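Long-range contact in arsenate reductase (ArsC) (Archaeoglobus fulgidus, PDB 1Y1L), which probably reduces arsenate to arsenite in arsenical detoxification, using a fold of the low molecular weight phosphotyrosine phosphatase family: residues V2-I7 and W27-A32. Residues are numbered along the deposited sequence; the frame is centred on the assembly and turned at random.
Sequences VLFVCI and WKAESA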
loop_
_atom_site.group_PDB
_atom_site.type_symbol
_atom_site.label_atom_id
_atom_site.label_comp_id
_atom_site.label_asym_id
_atom_site.label_seq_id
_atom_site.Cartn_x
_atom_site.Cartn_y
_atom_site.Cartn_z
ATOM N N VAL A 2 18.165 -11.574 -2.040
ATOM C CA VAL A 2 16.766 -11.344 -1.654
ATOM C C VAL A 2 16.704 -11.089 -0.137
ATOM O O VAL A 2 17.653 -11.418 0.574
ATOM C CB VAL A 2 15.906 -12.577 -2.056
ATOM C CG1 VAL A 2 16.526 -13.831 -1.504
ATOM C CG2 VAL A 2 14.493 -12.442 -1.582
ATOM N N LEU A 3 15.654 -10.418 0.342
ATOM C CA LEU A 3 15.502 -10.149 1.776
ATOM C C LEU A 3 14.173 -10.699 2.253
ATOM O O LEU A 3 13.115 -10.333 1.738
ATOM C CB LEU A 3 15.549 -8.651 2.094
ATOM C CG LEU A 3 15.979 -8.218 3.505
ATOM C CD1 LEU A 3 15.804 -6.725 3.689
ATOM C CD2 LEU A 3 15.183 -8.918 4.549
ATOM N N PHE A 4 14.240 -11.598 3.232
ATOM C CA PHE A 4 13.042 -12.188 3.817
ATOM C C PHE A 4 12.750 -11.433 5.108
ATOM O O PHE A 4 13.539 -11.479 6.061
ATOM C CB PHE A 4 13.271 -13.658 4.113
ATOM C CG PHE A 4 13.519 -14.486 2.898
ATOM C CD1 PHE A 4 14.813 -14.698 2.438
ATOM C CD2 PHE A 4 12.466 -15.088 2.239
ATOM C CE1 PHE A 4 15.056 -15.511 1.329
ATOM C CE2 PHE A 4 12.691 -15.904 1.127
ATOM C CZ PHE A 4 13.988 -16.118 0.671
ATOM N N VAL A 5 11.659 -10.678 5.121
ATOM C CA VAL A 5 11.319 -9.928 6.311
ATOM C C VAL A 5 9.940 -10.273 6.834
ATOM O O VAL A 5 9.007 -10.503 6.071
ATOM C CB VAL A 5 11.493 -8.393 6.091
ATOM C CG1 VAL A 5 11.366 -8.054 4.631
ATOM C CG2 VAL A 5 10.484 -7.591 6.905
ATOM N N CYS A 6 9.866 -10.451 8.143
ATOM C CA CYS A 6 8.611 -10.737 8.816
ATOM C C CYS A 6 8.558 -9.753 9.989
ATOM O O CYS A 6 9.367 -8.818 10.062
ATOM C CB CYS A 6 8.527 -12.198 9.281
ATOM S SG CYS A 6 9.180 -12.483 10.950
ATOM N N ILE A 7 7.588 -9.911 10.878
ATOM C CA ILE A 7 7.480 -8.994 11.996
ATOM C C ILE A 7 8.636 -9.136 12.966
ATOM O O ILE A 7 9.628 -8.434 12.872
ATOM C CB ILE A 7 6.177 -9.191 12.783
ATOM C CG1 ILE A 7 4.957 -8.934 11.904
ATOM C CG2 ILE A 7 6.162 -8.280 13.997
ATOM C CD1 ILE A 7 3.657 -9.243 12.607
ATOM N N TRP A 27 22.211 -16.309 -6.396
ATOM C CA TRP A 27 21.575 -15.408 -5.439
ATOM C C TRP A 27 21.875 -15.802 -4.004
ATOM O O TRP A 27 22.067 -16.977 -3.689
ATOM C CB TRP A 27 20.064 -15.437 -5.579
ATOM C CG TRP A 27 19.513 -14.692 -6.713
ATOM C CD1 TRP A 27 19.589 -15.031 -8.029
ATOM C CD2 TRP A 27 18.656 -13.558 -6.634
ATOM N NE1 TRP A 27 18.808 -14.190 -8.772
ATOM C CE2 TRP A 27 18.223 -13.273 -7.940
ATOM C CE3 TRP A 27 18.200 -12.756 -5.579
ATOM C CZ2 TRP A 27 17.352 -12.220 -8.225
ATOM C CZ3 TRP A 27 17.335 -11.711 -5.861
ATOM C CH2 TRP A 27 16.920 -11.453 -7.173
ATOM N N LYS A 28 21.874 -14.810 -3.132
ATOM C CA LYS A 28 22.104 -15.046 -1.728
ATOM C C LYS A 28 20.873 -14.507 -1.012
ATOM O O LYS A 28 19.971 -13.972 -1.659
ATOM C CB LYS A 28 23.384 -14.351 -1.265
ATOM C CG LYS A 28 24.654 -15.063 -1.714
ATOM C CD LYS A 28 25.922 -14.345 -1.248
ATOM C CE LYS A 28 27.175 -15.039 -1.773
ATOM N NZ LYS A 28 28.415 -14.237 -1.545
ATOM N N ALA A 29 20.823 -14.645 0.310
ATOM C CA ALA A 29 19.671 -14.183 1.062
ATOM C C ALA A 29 20.017 -13.661 2.436
ATOM O O ALA A 29 21.039 -14.011 3.014
ATOM C CB ALA A 29 18.645 -15.296 1.181
ATOM N N GLU A 30 19.168 -12.780 2.935
ATOM C CA GLU A 30 19.316 -12.203 4.255
ATOM C C GLU A 30 17.893 -12.079 4.787
ATOM O O GLU A 30 16.924 -12.310 4.049
ATOM C CB GLU A 30 19.977 -10.824 4.191
ATOM C CG GLU A 30 21.440 -10.830 3.799
ATOM C CD GLU A 30 22.162 -9.567 4.247
ATOM O OE1 GLU A 30 22.803 -9.585 5.320
ATOM O OE2 GLU A 30 22.078 -8.542 3.541
ATOM N N SER A 31 17.766 -11.719 6.058
ATOM C CA SER A 31 16.455 -11.566 6.666
ATOM C C SER A 31 16.422 -10.369 7.605
ATOM O O SER A 31 17.472 -9.894 8.041
ATOM C CB SER A 31 16.061 -12.852 7.416
ATOM O OG SER A 31 17.066 -13.292 8.327
ATOM N N ALA A 32 15.228 -9.828 7.840
ATOM C CA ALA A 32 15.063 -8.697 8.759
ATOM C C ALA A 32 13.647 -8.679 9.329
ATOM O O ALA A 32 12.752 -9.346 8.795
ATOM C CB ALA A 32 15.355 -7.398 8.060
#
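The Phe4 ring presents its edge to Ala29, whose CB lies in the ring plane at 3.6 Å from Phe4 CE1, while the Val2 methyl CG2 sits above one face, displaced toward the rim. The chi1 of -64° sets Phe4 CG beside its own backbone N and anti to the carbonyl carbon, which leans the ring back along the strand toward Ala29. At the start of the pairing the Trp27 ring also turns an edge inward: CE3 approaches Val2 N, which lies in the indole plane 3.7 Å away, and CZ3 reaches the flank of Val2 CB. The other Val2 methyl, CG1, rests against Ala29 CB at 3.7 Å. On this side of the sheet, where Ser31 also projects, Phe20 of helix 12-21 meets the Phe4 ring and touches Val2 and Ala29; Ser31 OG hydrogen-bonds Glu17 of the same helix. On the reverse side Leu3 extends CG anti to its backbone N (chi1 -155°), and CD2 crosses to Ala32 CB at 3.8 Å, with Val5 CB near the same alanine. Glu30 also leaves the sheet on that side, and its OE2 turns outward to form salt bridges with Arg60 and Lys1. Between the two layers five backbone hydrogen bonds run in parallel-strand pattern: Val2 N to Lys28 O, Glu30 N to Val2 O, Phe4 N to Glu30 O, Ala32 N to Phe4 O, and Cys6 N to Ala32 O. The one from Phe4 N to Glu30 O is nearly straight (2.9 Å, 173° at the hydrogen). Strand 2-6 also bonds to strand 73-77, so it is interior, whereas strand 29-33 is outermost within the chain. Together with helix 12-21 the pair forms the opening beta-alpha-beta unit of the parallel 2-1-3-4 sheet characteristic of low molecular weight phosphotyrosine phosphatases and the arsenate reductases related to them.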